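Local coordinates for protein binding component of ABC transporter (Wolinella succinogenes, PDB 3K4U) that binds lysine in the crystal and probably serves as the solute-binding component of an amino-acid ABC transporter, at residues E[93-99]-E[178-184]. Sequence-based numbering, arbitrary orientation.
Sequences QSLLVKK and YLVHLDT
Val97 and Val180 face each other as a hydrogen-bonded antiparallel pair, and they bury the most surface where residues 93-99 meet 178-184. Val97 N gives a hydrogen bond to Val180 O at 3.0 Å. Val180 N returns one to Val97 O at 2.8 Å, and both bonds are fairly straight. Leu179, the next most covered, lays its CB against Val97 O at 3.3 Å. The side chains of Val97, Val180, Leu95 and Leu182 lie on one face of the sheet. There Val97 CG1 meets the tip of Leu182, 4.1 Å from its CD1. Val97 CG2 sits between its own backbone N and carbonyl carbon, which puts it against Val180 O, 3.5 Å away. Leu95 and Leu182 form the next hydrogen-bonded pair. Leu95 N to Leu182 O is nearly linear at 167°, while Leu182 N to Leu95 O is more bent at 132°.

This pairing joins the short strand 179-182 to the long strand 89-98 in the mixed sheet of one lobe of the two-lobed periplasmic binding protein fold. Strand 159-163 runs antiparallel on the other flank of 89-98, and helix 164-175 leads back from it to 179-182.

His181 and Leu96 lie on the opposite face, where Asn167 of that helix touches both. The imidazole has CG anti to its backbone N (chi1 -173°), and the turn of the ring about chi2 then presents ND1 to Leu95 O. The bond from His181 ND1 to Leu95 O is weak at 3.4 Å; the oxygen lies at the ring edge, near its plane. Leu96 CD2 comes at the ring obliquely, 3.7 Å from His181 ND1. Replacing the imidazole with the methyl group of an alanine here would probably leave Leu95 O without its side-chain donor and Leu96 CD2 without the ring it packs against. Ser94 CB lies at the ring edge, and Ser94 OG adds a weak bond to Leu182 O.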
loop_
_atom_site.group_PDB
_atom_site.type_symbol
_atom_site.label_atom_id
_atom_site.label_comp_id
_atom_site.label_asym_id
_atom_site.label_seq_id
_atom_site.Cartn_x
_atom_site.Cartn_y
_atom_site.Cartn_z
ATOM N N GLN E 93 -5.225 28.611 -11.998
ATOM C CA GLN E 93 -5.111 29.739 -12.907
ATOM C C GLN E 93 -3.824 29.736 -13.715
ATOM O O GLN E 93 -2.766 29.367 -13.215
ATOM C CB GLN E 93 -5.268 31.060 -12.166
ATOM C CG GLN E 93 -6.524 31.794 -12.541
ATOM C CD GLN E 93 -7.721 31.200 -11.900
ATOM O OE1 GLN E 93 -8.226 30.171 -12.327
ATOM N NE2 GLN E 93 -8.187 31.831 -10.838
ATOM N N SER E 94 -3.938 30.130 -14.972
ATOM C CA SER E 94 -2.819 30.205 -15.877
ATOM C C SER E 94 -2.839 31.558 -16.544
ATOM O O SER E 94 -3.707 32.384 -16.272
ATOM C CB SER E 94 -2.947 29.141 -16.948
ATOM O OG SER E 94 -2.113 28.043 -16.682
ATOM N N LEU E 95 -1.856 31.788 -17.410
ATOM C CA LEU E 95 -1.701 33.052 -18.099
ATOM C C LEU E 95 -1.665 32.880 -19.628
ATOM O O LEU E 95 -1.014 31.964 -20.157
ATOM C CB LEU E 95 -0.468 33.781 -17.581
ATOM C CG LEU E 95 -0.319 33.947 -16.060
ATOM C CD1 LEU E 95 0.962 34.685 -15.731
ATOM C CD2 LEU E 95 -1.515 34.662 -15.420
ATOM N N LEU E 96 -2.401 33.739 -20.330
ATOM C CA LEU E 96 -2.219 33.861 -21.761
ATOM C C LEU E 96 -1.580 35.216 -22.015
ATOM O O LEU E 96 -2.104 36.226 -21.549
ATOM C CB LEU E 96 -3.548 33.734 -22.501
ATOM C CG LEU E 96 -4.302 32.402 -22.531
ATOM C CD1 LEU E 96 -5.517 32.555 -23.448
ATOM C CD2 LEU E 96 -3.421 31.230 -22.969
ATOM N N VAL E 97 -0.448 35.232 -22.733
ATOM C CA VAL E 97 0.330 36.473 -22.995
ATOM C C VAL E 97 0.496 36.739 -24.496
ATOM O O VAL E 97 0.335 35.831 -25.313
ATOM C CB VAL E 97 1.741 36.442 -22.272
ATOM C CG1 VAL E 97 1.607 35.989 -20.802
ATOM C CG2 VAL E 97 2.750 35.544 -23.008
ATOM N N LYS E 98 0.812 37.978 -24.861
ATOM C CA LYS E 98 1.136 38.307 -26.257
ATOM C C LYS E 98 2.509 37.738 -26.619
ATOM O O LYS E 98 3.351 37.536 -25.737
ATOM C CB LYS E 98 1.133 39.821 -26.487
ATOM C CG LYS E 98 0.279 40.288 -27.696
ATOM C CD LYS E 98 0.908 39.990 -29.076
ATOM C CE LYS E 98 -0.163 39.720 -30.156
ATOM N NZ LYS E 98 -1.030 40.905 -30.451
ATOM N N LYS E 99 2.727 37.490 -27.912
ATOM C CA LYS E 99 3.985 36.919 -28.418
ATOM C C LYS E 99 5.267 37.545 -27.843
ATOM O O LYS E 99 5.329 38.746 -27.562
ATOM C CB LYS E 99 4.021 36.934 -29.955
ATOM C CG LYS E 99 3.517 35.638 -30.604
ATOM C CD LYS E 99 4.432 35.178 -31.749
ATOM C CE LYS E 99 4.181 33.709 -32.112
ATOM N NZ LYS E 99 4.576 32.751 -31.036
ATOM N N TYR E 178 -1.131 33.640 -32.127
ATOM C CA TYR E 178 -0.979 35.030 -31.682
ATOM C C TYR E 178 -0.571 35.209 -30.227
ATOM O O TYR E 178 0.126 36.158 -29.893
ATOM C CB TYR E 178 -2.257 35.830 -31.965
ATOM C CG TYR E 178 -2.830 35.591 -33.343
ATOM C CD1 TYR E 178 -2.645 36.518 -34.369
ATOM C CD2 TYR E 178 -3.547 34.418 -33.630
ATOM C CE1 TYR E 178 -3.177 36.297 -35.643
ATOM C CE2 TYR E 178 -4.074 34.181 -34.898
ATOM C CZ TYR E 178 -3.888 35.126 -35.898
ATOM O OH TYR E 178 -4.414 34.895 -37.151
ATOM N N LEU E 179 -1.016 34.307 -29.361
ATOM C CA LEU E 179 -0.689 34.370 -27.940
ATOM C C LEU E 179 0.170 33.182 -27.537
ATOM O O LEU E 179 0.414 32.278 -28.358
ATOM C CB LEU E 179 -1.971 34.395 -27.111
ATOM C CG LEU E 179 -2.696 35.717 -26.808
ATOM C CD1 LEU E 179 -2.702 36.686 -27.978
ATOM C CD2 LEU E 179 -4.108 35.395 -26.376
ATOM N N VAL E 180 0.655 33.199 -26.291
ATOM C CA VAL E 180 1.375 32.050 -25.733
ATOM C C VAL E 180 0.946 31.753 -24.301
ATOM O O VAL E 180 0.911 32.647 -23.447
ATOM C CB VAL E 180 2.901 32.191 -25.805
ATOM C CG1 VAL E 180 3.568 30.924 -25.248
ATOM C CG2 VAL E 180 3.350 32.424 -27.233
ATOM N N HIS E 181 0.639 30.479 -24.073
ATOM C CA HIS E 181 0.128 29.938 -22.822
ATOM C C HIS E 181 1.236 29.668 -21.790
ATOM O O HIS E 181 1.984 28.680 -21.900
ATOM C CB HIS E 181 -0.589 28.628 -23.167
ATOM C CG HIS E 181 -1.330 27.998 -22.034
ATOM N ND1 HIS E 181 -1.736 28.700 -20.918
ATOM C CD2 HIS E 181 -1.795 26.736 -21.875
ATOM C CE1 HIS E 181 -2.400 27.894 -20.109
ATOM N NE2 HIS E 181 -2.461 26.699 -20.671
ATOM N N LEU E 182 1.346 30.540 -20.789
ATOM C CA LEU E 182 2.183 30.232 -19.631
ATOM C C LEU E 182 1.383 29.344 -18.679
ATOM O O LEU E 182 0.557 29.832 -17.885
ATOM C CB LEU E 182 2.699 31.504 -18.961
ATOM C CG LEU E 182 3.941 32.037 -19.683
ATOM C CD1 LEU E 182 4.353 33.388 -19.127
ATOM C CD2 LEU E 182 5.113 31.026 -19.600
ATOM N N ASP E 183 1.619 28.035 -18.772
ATOM C CA ASP E 183 0.692 27.078 -18.183
ATOM C C ASP E 183 1.026 26.582 -16.774
ATOM O O ASP E 183 0.383 25.640 -16.275
ATOM C CB ASP E 183 0.387 25.921 -19.141
ATOM C CG ASP E 183 1.607 25.085 -19.477
ATOM O OD1 ASP E 183 2.405 24.750 -18.573
ATOM O OD2 ASP E 183 1.746 24.735 -20.668
ATOM N N THR E 184 1.994 27.213 -16.116
ATOM C CA THR E 184 2.181 26.891 -14.714
ATOM C C THR E 184 0.900 27.286 -13.984
ATOM O O THR E 184 0.384 28.370 -14.175
ATOM C CB THR E 184 3.419 27.575 -14.085
ATOM O OG1 THR E 184 4.507 27.537 -15.015
ATOM C CG2 THR E 184 3.831 26.864 -12.801
#